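Side-chain contacts in proteasome accessory factor B/C (PafBC) (Paenarthrobacter aurescens, PDB 6SJ9), which probably acts as a transcriptional regulator of the bacterial DNA damage response, combining winged helix-turn-helix and WYL domains: residues 5-10 against 29-34; 234-239 against 403-408; 586-591 against 626-631. One frame throughout, in Å; residues are numbered along the deposited sequence.

Interaction 1: 5-10 against 29-34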
ATOM      1  N   THR A   5      -9.294  18.326 -17.104  1.00 80.78           N
ATOM      2  CA  THR A   5      -8.415  17.219 -16.734  1.00 79.71           C
ATOM      3  C   THR A   5      -8.553  16.082 -17.728  1.00 75.72           C
ATOM      4  O   THR A   5      -7.557  15.570 -18.248  1.00 74.90           O
ATOM      5  CB  THR A   5      -8.690  16.738 -15.310  1.00 81.79           C
ATOM      6  OG1 THR A   5      -8.402  17.808 -14.403  1.00 83.98           O
ATOM      7  CG2 THR A   5      -7.776  15.570 -14.973  1.00 78.21           C
ATOM      8  N   GLU A   6      -9.787  15.710 -18.045  1.00 74.63           N
ATOM      9  CA  GLU A   6      -9.984  14.640 -19.008  1.00 75.51           C
ATOM     10  C   GLU A   6      -9.471  15.027 -20.385  1.00 68.04           C
ATOM     11  O   GLU A   6      -8.910  14.185 -21.098  1.00 67.08           O
ATOM     12  CB  GLU A   6     -11.457  14.243 -19.061  1.00 86.47           C
ATOM     13  CG  GLU A   6     -11.851  13.196 -18.014  1.00 95.07           C
ATOM     14  CD  GLU A   6     -11.273  11.803 -18.334  1.00100.92           C
ATOM     15  OE1 GLU A   6     -10.196  11.455 -17.791  1.00101.12           O
ATOM     16  OE2 GLU A   6     -11.896  11.061 -19.139  1.00104.51           O
ATOM     17  N   ARG A   7      -9.637  16.293 -20.774  1.00 63.33           N
ATOM     18  CA  ARG A   7      -9.176  16.729 -22.087  1.00 61.16           C
ATOM     19  C   ARG A   7      -7.656  16.643 -22.181  1.00 55.95           C
ATOM     20  O   ARG A   7      -7.113  16.206 -23.202  1.00 54.01           O
ATOM     21  CB  ARG A   7      -9.683  18.148 -22.380  1.00 65.71           C
ATOM     22  CG  ARG A   7      -9.365  18.678 -23.769  1.00 66.06           C
ATOM     23  CD  ARG A   7      -9.929  20.094 -23.991  1.00 65.45           C
ATOM     24  NE  ARG A   7      -9.197  21.078 -23.211  1.00 67.54           N
ATOM     25  CZ  ARG A   7      -9.729  21.835 -22.252  1.00 71.89           C
ATOM     26  NH1 ARG A   7     -11.023  21.751 -21.983  1.00 78.04           N
ATOM     27  NH2 ARG A   7      -8.975  22.697 -21.581  1.00 68.58           N
ATOM     28  N   LEU A   8      -6.955  17.052 -21.122  1.00 56.26           N
ATOM     29  CA  LEU A   8      -5.506  16.902 -21.090  1.00 55.80           C
ATOM     30  C   LEU A   8      -5.103  15.446 -21.214  1.00 55.26           C
ATOM     31  O   LEU A   8      -4.191  15.120 -21.979  1.00 53.61           O
ATOM     32  CB  LEU A   8      -4.925  17.500 -19.812  1.00 53.34           C
ATOM     33  CG  LEU A   8      -4.916  19.025 -19.798  1.00 56.65           C
ATOM     34  CD1 LEU A   8      -4.211  19.551 -18.566  1.00 56.54           C
ATOM     35  CD2 LEU A   8      -4.310  19.621 -21.057  1.00 58.22           C
ATOM     36  N   LEU A   9      -5.790  14.550 -20.487  1.00 56.32           N
ATOM     37  CA  LEU A   9      -5.442  13.131 -20.548  1.00 54.39           C
ATOM     38  C   LEU A   9      -5.621  12.578 -21.954  1.00 53.14           C
ATOM     39  O   LEU A   9      -4.702  11.957 -22.507  1.00 51.95           O
ATOM     40  CB  LEU A   9      -6.268  12.329 -19.526  1.00 50.71           C
ATOM     41  CG  LEU A   9      -5.950  12.686 -18.077  1.00 53.55           C
ATOM     42  CD1 LEU A   9      -6.964  12.207 -16.999  1.00 53.62           C
ATOM     43  CD2 LEU A   9      -4.538  12.159 -17.708  1.00 53.84           C
ATOM     44  N   ASN A  10      -6.765  12.879 -22.579  1.00 54.61           N
ATOM     45  CA  ASN A  10      -7.043  12.431 -23.946  1.00 53.16           C
ATOM     46  C   ASN A  10      -6.056  13.036 -24.947  1.00 51.26           C
ATOM     47  O   ASN A  10      -5.606  12.355 -25.880  1.00 50.53           O
ATOM     48  CB  ASN A  10      -8.487  12.824 -24.327  1.00 57.65           C
ATOM     49  CG  ASN A  10      -9.557  12.032 -23.546  1.00 58.94           C
ATOM     50  OD1 ASN A  10      -9.372  10.865 -23.205  1.00 58.00           O
ATOM     51  ND2 ASN A  10     -10.655  12.703 -23.218  1.00 62.22           N
ATOM     52  N   GLU A  29     -11.261  16.762 -33.831  1.00101.00           N
ATOM     53  CA  GLU A  29     -12.325  15.764 -33.858  1.00102.91           C
ATOM     54  C   GLU A  29     -12.156  14.734 -32.751  1.00100.51           C
ATOM     55  O   GLU A  29     -13.133  14.360 -32.088  1.00101.28           O
ATOM     56  CB  GLU A  29     -12.296  15.060 -35.214  1.00107.75           C
ATOM     57  CG  GLU A  29     -12.491  15.982 -36.414  1.00114.02           C
ATOM     58  CD  GLU A  29     -12.208  15.278 -37.738  1.00116.94           C
ATOM     59  OE1 GLU A  29     -12.288  15.940 -38.796  1.00119.13           O
ATOM     60  OE2 GLU A  29     -11.892  14.067 -37.719  1.00116.29           O
ATOM     61  N   LYS A  30     -10.916  14.297 -32.511  1.00 98.31           N
ATOM     62  CA  LYS A  30     -10.655  13.202 -31.578  1.00 93.64           C
ATOM     63  C   LYS A  30     -10.765  13.635 -30.120  1.00 88.48           C
ATOM     64  O   LYS A  30     -11.259  12.871 -29.280  1.00 87.77           O
ATOM     65  CB  LYS A  30      -9.275  12.604 -31.830  1.00 95.36           C
ATOM     66  CG  LYS A  30      -9.174  11.743 -33.058  1.00 97.69           C
ATOM     67  CD  LYS A  30      -7.773  11.175 -33.164  1.00100.10           C
ATOM     68  CE  LYS A  30      -7.347  10.504 -31.867  1.00 99.61           C
ATOM     69  NZ  LYS A  30      -5.993   9.900 -31.991  1.00100.36           N
ATOM     70  N   VAL A  31     -10.302  14.840 -29.796  1.00 83.93           N
ATOM     71  CA  VAL A  31     -10.195  15.288 -28.418  1.00 81.98           C
ATOM     72  C   VAL A  31     -11.170  16.412 -28.109  1.00 84.61           C
ATOM     73  O   VAL A  31     -11.794  16.420 -27.045  1.00 84.63           O
ATOM     74  CB  VAL A  31      -8.745  15.725 -28.110  1.00 78.44           C
ATOM     75  CG1 VAL A  31      -8.564  16.024 -26.617  1.00 73.20           C
ATOM     76  CG2 VAL A  31      -7.761  14.661 -28.587  1.00 76.26           C
ATOM     77  N   TYR A  32     -11.305  17.367 -29.029  1.00 87.03           N
ATOM     78  CA  TYR A  32     -12.060  18.593 -28.811  1.00 91.44           C
ATOM     79  C   TYR A  32     -13.431  18.562 -29.482  1.00103.83           C
ATOM     80  O   TYR A  32     -13.898  19.587 -30.001  1.00105.47           O
ATOM     81  CB  TYR A  32     -11.253  19.794 -29.300  1.00 85.05           C
ATOM     82  CG  TYR A  32      -9.926  20.009 -28.595  1.00 79.12           C
ATOM     83  CD1 TYR A  32      -8.788  19.299 -28.965  1.00 74.93           C
ATOM     84  CD2 TYR A  32      -9.804  20.955 -27.585  1.00 75.82           C
ATOM     85  CE1 TYR A  32      -7.583  19.505 -28.334  1.00 71.82           C
ATOM     86  CE2 TYR A  32      -8.597  21.165 -26.946  1.00 74.57           C
ATOM     87  CZ  TYR A  32      -7.492  20.442 -27.325  1.00 71.50           C
ATOM     88  OH  TYR A  32      -6.298  20.665 -26.695  1.00 67.91           O
ATOM     89  N   HIS A  33     -14.063  17.387 -29.530  1.00112.28           N
ATOM     90  CA  HIS A  33     -15.429  17.312 -30.034  1.00123.88           C
ATOM     91  C   HIS A  33     -16.365  18.141 -29.168  1.00132.09           C
ATOM     92  O   HIS A  33     -17.344  18.702 -29.670  1.00135.58           O
ATOM     93  CB  HIS A  33     -15.905  15.856 -30.104  1.00127.47           C
ATOM     94  CG  HIS A  33     -15.481  15.014 -28.935  1.00129.28           C
ATOM     95  ND1 HIS A  33     -15.701  15.386 -27.623  1.00129.43           N
ATOM     96  CD2 HIS A  33     -14.884  13.798 -28.883  1.00128.37           C
ATOM     97  CE1 HIS A  33     -15.237  14.448 -26.817  1.00127.71           C
ATOM     98  NE2 HIS A  33     -14.739  13.473 -27.555  1.00127.17           N
ATOM     99  N   ASP A  34     -16.068  18.237 -27.865  1.00136.60           N
ATOM    100  CA  ASP A  34     -16.931  18.970 -26.944  1.00141.63           C
ATOM    101  C   ASP A  34     -17.032  20.442 -27.331  1.00147.55           C
ATOM    102  O   ASP A  34     -18.103  21.048 -27.208  1.00149.43           O
ATOM    103  CB  ASP A  34     -16.383  18.822 -25.520  1.00141.94           C
ATOM    104  CG  ASP A  34     -17.396  19.185 -24.451  1.00144.03           C
ATOM    105  OD1 ASP A  34     -18.492  19.678 -24.787  1.00146.07           O
ATOM    106  OD2 ASP A  34     -17.087  18.980 -23.259  1.00143.22           O
TER
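R7 lies across the ring of Y32 and the side chain of V31, and it shows how a long, charged residue can serve apolar contact with its stem and polar contact with its head. Its CB makes no close approach to 29-34. CG, held anti to the backbone N (chi1 -175°), is carried out over one face of the Y32 ring, 4.1 Å from CE2, while V31 CG1 lies 4.0 Å from the same R7 CG. The next carbon is tighter: R7 CD comes to 3.4 Å from Y32 CE2 and 3.7 Å from Y32 CD2. The chain then bends (chi3 71°), bringing NE to 3.8 Å from Y32 CE2. The planes of the guanidinium and the phenol ring are 24° apart, yet Y32 CE2 approaches the guanidinium obliquely, and the two side chains as a whole cross at about a right angle.

The polar end finds its partner in D49, whose OD2 forms a salt bridge with R7 NE and is hydrogen-bonded to Y32 OH, tying arginine and phenol to one carboxylate oxygen. Were R7 replaced by an alanine, D49 would probably lose this charged partner and a gap would be likely to open over the tyrosine ring. V31 CG1 lies 3.7 Å from R7 O and also meets N10, almost a turn further along helix 2-17, at 3.9 Å from N10 CB.

The arrangement is consistent with the three-helix core of an N-terminal winged helix-turn-helix. The contact packs helix 2-17 against V31 and Y32, and helix 39-55 completes the cluster: it supplies D49, M45 beside R7 and Y32, and F42, whose ring meets Y32 edge-to-face. On another side of helix 2-17, L9 packs against helix 457-469.

Interaction 2: 234-239 against 403-408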
ATOM      1  N   ALA A 234      19.557  17.175   8.871  1.00 89.42           N
ATOM      2  CA  ALA A 234      20.996  17.212   8.641  1.00 91.80           C
ATOM      3  C   ALA A 234      21.683  15.985   9.226  1.00 90.95           C
ATOM      4  O   ALA A 234      22.665  15.489   8.656  1.00 89.52           O
ATOM      5  CB  ALA A 234      21.598  18.485   9.239  1.00 93.10           C
ATOM      6  N   GLU A 235      21.180  15.482  10.358  1.00 88.76           N
ATOM      7  CA  GLU A 235      21.776  14.302  10.978  1.00 88.47           C
ATOM      8  C   GLU A 235      21.598  13.060  10.101  1.00 87.81           C
ATOM      9  O   GLU A 235      22.535  12.266   9.929  1.00 90.53           O
ATOM     10  CB  GLU A 235      21.150  14.085  12.354  1.00 88.50           C
ATOM     11  CG  GLU A 235      21.850  13.046  13.153  1.00 89.26           C
ATOM     12  CD  GLU A 235      23.271  13.462  13.432  1.00 92.78           C
ATOM     13  OE1 GLU A 235      23.484  14.657  13.763  1.00 90.23           O
ATOM     14  OE2 GLU A 235      24.170  12.606  13.308  1.00 97.58           O
ATOM     15  N   LEU A 236      20.405  12.896   9.520  1.00 84.99           N
ATOM     16  CA  LEU A 236      20.089  11.730   8.706  1.00 82.97           C
ATOM     17  C   LEU A 236      20.701  11.837   7.304  1.00 85.41           C
ATOM     18  O   LEU A 236      21.176  10.836   6.750  1.00 83.22           O
ATOM     19  CB  LEU A 236      18.565  11.576   8.615  1.00 77.95           C
ATOM     20  CG  LEU A 236      17.671  11.225   9.817  1.00 76.57           C
ATOM     21  CD1 LEU A 236      16.335  11.985   9.758  1.00 72.05           C
ATOM     22  CD2 LEU A 236      17.397   9.727   9.857  1.00 76.74           C
ATOM     23  N   ASP A 237      20.731  13.053   6.737  1.00 86.46           N
ATOM     24  CA  ASP A 237      21.418  13.280   5.469  1.00 89.31           C
ATOM     25  C   ASP A 237      22.873  12.837   5.524  1.00 91.35           C
ATOM     26  O   ASP A 237      23.406  12.347   4.523  1.00 94.81           O
ATOM     27  CB  ASP A 237      21.355  14.769   5.083  1.00 92.09           C
ATOM     28  CG  ASP A 237      20.031  15.178   4.417  1.00 90.39           C
ATOM     29  OD1 ASP A 237      19.157  14.307   4.204  1.00 90.43           O
ATOM     30  OD2 ASP A 237      19.874  16.386   4.105  1.00 89.92           O
ATOM     31  N   GLU A 238      23.532  12.974   6.675  1.00 91.20           N
ATOM     32  CA  GLU A 238      24.909  12.499   6.744  1.00 89.80           C
ATOM     33  C   GLU A 238      25.002  10.974   6.629  1.00 85.36           C
ATOM     34  O   GLU A 238      26.090  10.443   6.411  1.00 82.69           O
ATOM     35  CB  GLU A 238      25.594  13.035   8.008  1.00 91.79           C
ATOM     36  CG  GLU A 238      27.082  12.719   8.014  1.00 97.88           C
ATOM     37  CD  GLU A 238      27.890  13.451   9.073  1.00101.87           C
ATOM     38  OE1 GLU A 238      27.312  14.257   9.850  1.00102.25           O
ATOM     39  OE2 GLU A 238      29.133  13.261   9.058  1.00102.91           O
ATOM     40  N   LEU A 239      23.891  10.254   6.764  1.00 85.98           N
ATOM     41  CA  LEU A 239      23.923   8.804   6.612  1.00 87.51           C
ATOM     42  C   LEU A 239      24.384   8.429   5.203  1.00 90.38           C
ATOM     43  O   LEU A 239      24.004   9.058   4.211  1.00 85.57           O
ATOM     44  CB  LEU A 239      22.545   8.202   6.900  1.00 82.06           C
ATOM     45  CG  LEU A 239      22.191   8.019   8.368  1.00 79.06           C
ATOM     46  CD1 LEU A 239      20.851   7.311   8.457  1.00 77.35           C
ATOM     47  CD2 LEU A 239      23.297   7.211   9.055  1.00 78.31           C
ATOM     48  N   ASP A 403      12.310  11.253   1.555  1.00 64.57           N
ATOM     49  CA  ASP A 403      13.069  11.424   2.792  1.00 67.70           C
ATOM     50  C   ASP A 403      12.119  11.978   3.843  1.00 58.37           C
ATOM     51  O   ASP A 403      11.631  13.106   3.707  1.00 53.36           O
ATOM     52  CB  ASP A 403      14.255  12.388   2.652  1.00 74.11           C
ATOM     53  CG  ASP A 403      15.366  11.859   1.768  1.00 80.61           C
ATOM     54  OD1 ASP A 403      16.349  12.611   1.571  1.00 81.46           O
ATOM     55  OD2 ASP A 403      15.253  10.719   1.258  1.00 85.18           O
ATOM     56  N   ILE A 404      11.932  11.209   4.913  1.00 55.03           N
ATOM     57  CA  ILE A 404      10.999  11.509   5.994  1.00 52.07           C
ATOM     58  C   ILE A 404      11.776  11.721   7.296  1.00 50.40           C
ATOM     59  O   ILE A 404      12.669  10.919   7.625  1.00 48.16           O
ATOM     60  CB  ILE A 404       9.978  10.374   6.158  1.00 52.74           C
ATOM     61  CG1 ILE A 404       9.226  10.231   4.834  1.00 53.76           C
ATOM     62  CG2 ILE A 404       8.998  10.733   7.273  1.00 52.82           C
ATOM     63  CD1 ILE A 404       8.518   8.949   4.647  1.00 51.54           C
ATOM     64  N   GLN A 405      11.458  12.825   8.000  1.00 47.48           N
ATOM     65  CA  GLN A 405      11.898  13.113   9.367  1.00 47.44           C
ATOM     66  C   GLN A 405      10.654  13.194  10.269  1.00 43.74           C
ATOM     67  O   GLN A 405       9.690  13.914   9.966  1.00 39.97           O
ATOM     68  CB  GLN A 405      12.637  14.450   9.530  1.00 50.63           C
ATOM     69  CG  GLN A 405      14.002  14.546   8.909  1.00 62.01           C
ATOM     70  CD  GLN A 405      13.939  14.495   7.384  1.00 66.67           C
ATOM     71  OE1 GLN A 405      14.746  13.836   6.771  1.00 73.06           O
ATOM     72  NE2 GLN A 405      12.982  15.203   6.773  1.00 66.53           N
ATOM     73  N   TRP A 406      10.724  12.548  11.414  1.00 39.21           N
ATOM     74  CA  TRP A 406       9.629  12.578  12.388  1.00 38.38           C
ATOM     75  C   TRP A 406      10.228  12.854  13.756  1.00 36.88           C
ATOM     76  O   TRP A 406      10.754  11.939  14.397  1.00 38.69           O
ATOM     77  CB  TRP A 406       8.882  11.272  12.377  1.00 38.47           C
ATOM     78  CG  TRP A 406       7.648  11.248  13.200  1.00 41.20           C
ATOM     79  CD1 TRP A 406       7.428  11.854  14.423  1.00 41.03           C
ATOM     80  CD2 TRP A 406       6.443  10.544  12.881  1.00 42.12           C
ATOM     81  NE1 TRP A 406       6.157  11.571  14.865  1.00 43.53           N
ATOM     82  CE2 TRP A 406       5.535  10.752  13.962  1.00 43.37           C
ATOM     83  CE3 TRP A 406       6.033   9.773  11.788  1.00 38.03           C
ATOM     84  CZ2 TRP A 406       4.250  10.229  13.969  1.00 40.31           C
ATOM     85  CZ3 TRP A 406       4.735   9.221  11.809  1.00 38.68           C
ATOM     86  CH2 TRP A 406       3.862   9.476  12.879  1.00 39.16           C
ATOM     87  N   GLU A 407      10.158  14.114  14.189  1.00 38.28           N
ATOM     88  CA  GLU A 407      10.557  14.528  15.538  1.00 39.78           C
ATOM     89  C   GLU A 407       9.333  14.619  16.447  1.00 38.11           C
ATOM     90  O   GLU A 407       8.208  14.331  16.033  1.00 42.72           O
ATOM     91  CB  GLU A 407      11.252  15.877  15.481  1.00 43.05           C
ATOM     92  CG  GLU A 407      12.430  15.934  14.590  1.00 56.84           C
ATOM     93  CD  GLU A 407      13.013  17.350  14.491  1.00 64.70           C
ATOM     94  OE1 GLU A 407      12.786  18.213  15.373  1.00 68.51           O
ATOM     95  OE2 GLU A 407      13.752  17.572  13.545  1.00 69.89           O
ATOM     96  N   ASN A 408       9.552  15.009  17.709  1.00 40.35           N
ATOM     97  CA  ASN A 408       8.446  15.130  18.673  1.00 42.06           C
ATOM     98  C   ASN A 408       7.386  16.075  18.138  1.00 41.01           C
ATOM     99  O   ASN A 408       7.641  17.265  17.974  1.00 38.47           O
ATOM    100  CB  ASN A 408       8.935  15.643  20.047  1.00 40.67           C
ATOM    101  CG  ASN A 408       7.840  15.487  21.138  1.00 40.69           C
ATOM    102  OD1 ASN A 408       7.073  14.532  21.089  1.00 38.77           O
ATOM    103  ND2 ASN A 408       7.783  16.403  22.100  1.00 38.50           N
TER
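D403, whose CB points toward helix 232-237, opens the strand side of this contact by bringing D403 OD1 to 4.2 Å from D237 OD1. Two carboxylates this close would probably repel each other if left alone, but D237 OD1 is in a salt bridge with R188, a residue D403 also touches; a long, weak ion pair links D403 to R421. At I404 the side chain turns away, and what faces the helix is its carbonyl, with I404 O 4.4 Å from L236 CD1. The backbone here is bonded to S187, so strand 404-407 extends the sheet of strand 175-188.

Q405 makes the main apolar touch. Its chain bends at chi2 (67°), so that it runs past L236 in the opposite direction, laying Q405 CG 3.6 Å from L236 CD1. The amide oxygen follows, with Q405 OE1 3.9 Å from that methyl and held by a weak hydrogen bond to R188. W406 then turns to the other face, its ring edge-to-face with F150, and E407 reaches Y412 OH.

Chemically, the contact joins one methyl-to-methylene touch to a border of acidic groups. No hydrogen bond crosses between the segments. R188, on a strand of the first WYL sheet, pairs with D237 and touches D403, and its positive charge probably eases the approach of the two carboxylates.

Interaction 3: 586-591 against 626-631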
ATOM      1  N   VAL A 586     -11.907 -15.428   5.794  1.00 51.69           N
ATOM      2  CA  VAL A 586     -11.807 -16.506   6.763  1.00 53.81           C
ATOM      3  C   VAL A 586     -11.412 -15.881   8.099  1.00 54.03           C
ATOM      4  O   VAL A 586     -10.500 -15.052   8.168  1.00 56.04           O
ATOM      5  CB  VAL A 586     -10.838 -17.605   6.294  1.00 60.75           C
ATOM      6  CG1 VAL A 586     -10.157 -17.188   5.054  1.00 61.67           C
ATOM      7  CG2 VAL A 586      -9.846 -17.959   7.346  1.00 65.21           C
ATOM      8  N   LEU A 587     -12.114 -16.246   9.151  1.00 57.70           N
ATOM      9  CA  LEU A 587     -11.886 -15.695  10.481  1.00 58.38           C
ATOM     10  C   LEU A 587     -10.809 -16.485  11.228  1.00 58.20           C
ATOM     11  O   LEU A 587     -10.834 -17.718  11.246  1.00 60.00           O
ATOM     12  CB  LEU A 587     -13.213 -15.689  11.238  1.00 62.47           C
ATOM     13  CG  LEU A 587     -13.302 -14.943  12.567  1.00 66.69           C
ATOM     14  CD1 LEU A 587     -12.808 -15.792  13.731  1.00 68.66           C
ATOM     15  CD2 LEU A 587     -12.555 -13.591  12.473  1.00 65.23           C
ATOM     16  N   VAL A 588      -9.803 -15.789  11.745  1.00 56.84           N
ATOM     17  CA  VAL A 588      -8.631 -16.425  12.338  1.00 57.42           C
ATOM     18  C   VAL A 588      -8.362 -15.755  13.676  1.00 58.84           C
ATOM     19  O   VAL A 588      -8.565 -14.549  13.821  1.00 59.64           O
ATOM     20  CB  VAL A 588      -7.395 -16.325  11.425  1.00 56.09           C
ATOM     21  CG1 VAL A 588      -6.196 -16.921  12.093  1.00 54.62           C
ATOM     22  CG2 VAL A 588      -7.658 -16.988  10.079  1.00 54.81           C
ATOM     23  N   CYS A 589      -7.993 -16.540  14.672  1.00 59.55           N
ATOM     24  CA  CYS A 589      -7.589 -16.030  15.973  1.00 59.77           C
ATOM     25  C   CYS A 589      -6.078 -16.182  16.086  1.00 60.62           C
ATOM     26  O   CYS A 589      -5.557 -17.281  15.888  1.00 62.42           O
ATOM     27  CB  CYS A 589      -8.309 -16.785  17.090  1.00 64.39           C
ATOM     28  SG  CYS A 589      -7.914 -16.137  18.689  1.00 70.28           S
ATOM     29  N   LEU A 590      -5.379 -15.070  16.337  1.00 58.06           N
ATOM     30  CA  LEU A 590      -3.922 -14.984  16.386  1.00 54.39           C
ATOM     31  C   LEU A 590      -3.483 -14.699  17.806  1.00 53.91           C
ATOM     32  O   LEU A 590      -4.211 -14.053  18.560  1.00 54.14           O
ATOM     33  CB  LEU A 590      -3.376 -13.828  15.500  1.00 50.03           C
ATOM     34  CG  LEU A 590      -3.705 -13.788  14.026  1.00 47.66           C
ATOM     35  CD1 LEU A 590      -3.157 -12.512  13.348  1.00 48.46           C
ATOM     36  CD2 LEU A 590      -3.233 -15.036  13.327  1.00 51.64           C
ATOM     37  N   GLU A 591      -2.273 -15.136  18.154  1.00 56.11           N
ATOM     38  CA  GLU A 591      -1.530 -14.548  19.261  1.00 55.05           C
ATOM     39  C   GLU A 591      -0.370 -13.734  18.686  1.00 54.35           C
ATOM     40  O   GLU A 591       0.352 -14.206  17.808  1.00 52.86           O
ATOM     41  CB  GLU A 591      -0.985 -15.582  20.237  1.00 56.76           C
ATOM     42  CG  GLU A 591      -0.189 -14.923  21.372  1.00 60.17           C
ATOM     43  CD  GLU A 591       0.299 -15.908  22.420  1.00 64.16           C
ATOM     44  OE1 GLU A 591       0.000 -17.110  22.290  1.00 66.60           O
ATOM     45  OE2 GLU A 591       0.999 -15.487  23.360  1.00 65.01           O
ATOM     46  N   GLY A 626      -5.047 -19.068   2.018  1.00 63.65           N
ATOM     47  CA  GLY A 626      -3.727 -19.324   1.464  1.00 65.12           C
ATOM     48  C   GLY A 626      -2.671 -18.286   1.824  1.00 66.71           C
ATOM     49  O   GLY A 626      -1.478 -18.602   1.855  1.00 69.68           O
ATOM     50  N   TRP A 627      -3.078 -17.050   2.127  1.00 63.14           N
ATOM     51  CA  TRP A 627      -2.079 -16.047   2.498  1.00 62.50           C
ATOM     52  C   TRP A 627      -1.508 -16.279   3.874  1.00 65.98           C
ATOM     53  O   TRP A 627      -0.401 -15.812   4.159  1.00 68.93           O
ATOM     54  CB  TRP A 627      -2.665 -14.651   2.457  1.00 60.44           C
ATOM     55  CG  TRP A 627      -3.238 -14.348   1.152  1.00 67.10           C
ATOM     56  CD1 TRP A 627      -2.902 -14.918  -0.051  1.00 70.01           C
ATOM     57  CD2 TRP A 627      -4.224 -13.362   0.870  1.00 69.50           C
ATOM     58  NE1 TRP A 627      -3.640 -14.358  -1.054  1.00 70.15           N
ATOM     59  CE2 TRP A 627      -4.463 -13.403  -0.518  1.00 67.37           C
ATOM     60  CE3 TRP A 627      -4.940 -12.456   1.660  1.00 73.05           C
ATOM     61  CZ2 TRP A 627      -5.385 -12.584  -1.129  1.00 68.15           C
ATOM     62  CZ3 TRP A 627      -5.850 -11.626   1.054  1.00 72.57           C
ATOM     63  CH2 TRP A 627      -6.071 -11.694  -0.330  1.00 71.40           C
ATOM     64  N   LEU A 628      -2.202 -17.061   4.696  1.00 64.27           N
ATOM     65  CA  LEU A 628      -1.887 -17.105   6.120  1.00 62.55           C
ATOM     66  C   LEU A 628      -0.504 -17.679   6.392  1.00 58.96           C
ATOM     67  O   LEU A 628       0.224 -17.100   7.214  1.00 59.90           O
ATOM     68  CB  LEU A 628      -2.987 -17.877   6.852  1.00 67.26           C
ATOM     69  CG  LEU A 628      -3.167 -17.421   8.278  1.00 68.83           C
ATOM     70  CD1 LEU A 628      -3.153 -15.945   8.247  1.00 64.75           C
ATOM     71  CD2 LEU A 628      -4.500 -17.895   8.772  1.00 75.05           C
ATOM     72  N   PRO A 629      -0.091 -18.805   5.809  1.00 58.99           N
ATOM     73  CA  PRO A 629       1.252 -19.332   6.154  1.00 58.24           C
ATOM     74  C   PRO A 629       2.404 -18.377   5.820  1.00 56.23           C
ATOM     75  O   PRO A 629       3.367 -18.260   6.595  1.00 57.54           O
ATOM     76  CB  PRO A 629       1.326 -20.635   5.339  1.00 57.38           C
ATOM     77  CG  PRO A 629      -0.115 -21.041   5.168  1.00 58.78           C
ATOM     78  CD  PRO A 629      -0.844 -19.743   4.955  1.00 57.76           C
HETATM   79  N   MSE A 630       2.357 -17.730   4.669  1.00 55.24           N
HETATM   80  CA  MSE A 630       3.290 -16.642   4.330  1.00 60.01           C
HETATM   81  C   MSE A 630       3.306 -15.524   5.373  1.00 51.32           C
HETATM   82  O   MSE A 630       4.365 -15.139   5.834  1.00 50.21           O
HETATM   83  CB  MSE A 630       2.936 -16.035   2.986  1.00 70.20           C
HETATM   84  CG  MSE A 630       2.901 -17.029   1.849  1.00 84.55           C
HETATM   85 SE   MSE A 630       2.667 -16.066   0.152  1.00 96.18          SE
HETATM   86  CE  MSE A 630       1.087 -14.989   0.648  1.00 93.03           C
ATOM     87  N   PHE A 631       2.122 -15.035   5.748  1.00 45.00           N
ATOM     88  CA  PHE A 631       2.010 -14.068   6.838  1.00 44.19           C
ATOM     89  C   PHE A 631       2.750 -14.548   8.089  1.00 51.10           C
ATOM     90  O   PHE A 631       3.625 -13.847   8.615  1.00 48.42           O
ATOM     91  CB  PHE A 631       0.530 -13.834   7.130  1.00 46.44           C
ATOM     92  CG  PHE A 631       0.257 -12.877   8.274  1.00 50.35           C
ATOM     93  CD1 PHE A 631       0.439 -11.512   8.114  1.00 46.96           C
ATOM     94  CD2 PHE A 631      -0.184 -13.349   9.513  1.00 52.80           C
ATOM     95  CE1 PHE A 631       0.182 -10.628   9.160  1.00 50.48           C
ATOM     96  CE2 PHE A 631      -0.422 -12.471  10.558  1.00 53.06           C
ATOM     97  CZ  PHE A 631      -0.246 -11.106  10.375  1.00 52.48           C
TER
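V588 and L628 meet tip to tip in the core of a ferredoxin-like fold, the WCX domain near the C terminus. The domain follows the order strand-helix-strand-strand-helix-strand, with 586-592 an inner strand of a four-stranded antiparallel sheet. Helix 627-634 connects strands 616-622 and 639-643, which flank 586-592, and therefore crosses the face of the strand between them. The worked example is familiar: alternate strand residues V588 and L590 present their side chains to the helix, where L628 and F631, three positions apart, answer them one for one. A backbone bond from F631 N to W627 O (3.1 Å) belongs to the turn that sets this spacing.

The two pairs differ in orientation. L590 and F631 come from opposite directions, and the isopropyl end arrives obliquely at the ring, L590 CD1 lying 3.9 Å from F631 CE2. F631 extends its ring from the helix because CG stands trans to the amide nitrogen (chi1 178°), placing it in a cluster of aromatics: F622, Y603 and H635 each meet it edge-to-face. V620 and V639 pack around L590 from the neighbouring strands, while F622 and I641 border both V588 and L628. All four main side chains are buried, and the contact between the segments is wholly apolar.

L628 divides its two methyls between these pairs. CD1 turns along the helix to 4.1 Å from F631 CD2, while the other methyl faces the fork of the valine, L628 CD2 lying 3.5 Å from V588 CG2 and 3.9 Å from V588 CG1.

From the N terminus the three contacts follow in series, none nesting in or crossing another. Interaction 1 closes a short, mostly helical loop of 18 residues in the N-terminal helical cluster. Interaction 2 spans 163 residues, bringing a strand of the PafC helix-turn-helix region back to a short helix beside the first WYL sheet, and so ties distant parts of the chain together. Interaction 3 closes 34 residues within the last WCX domain, joining sheet to helix. The centres of interactions 1 and 3 lie about 48 Å apart, on opposite sides of the chain's centre; centre to centre, interaction 2 lies about 44 Å from the first and about 36 Å from the last, and none touches another.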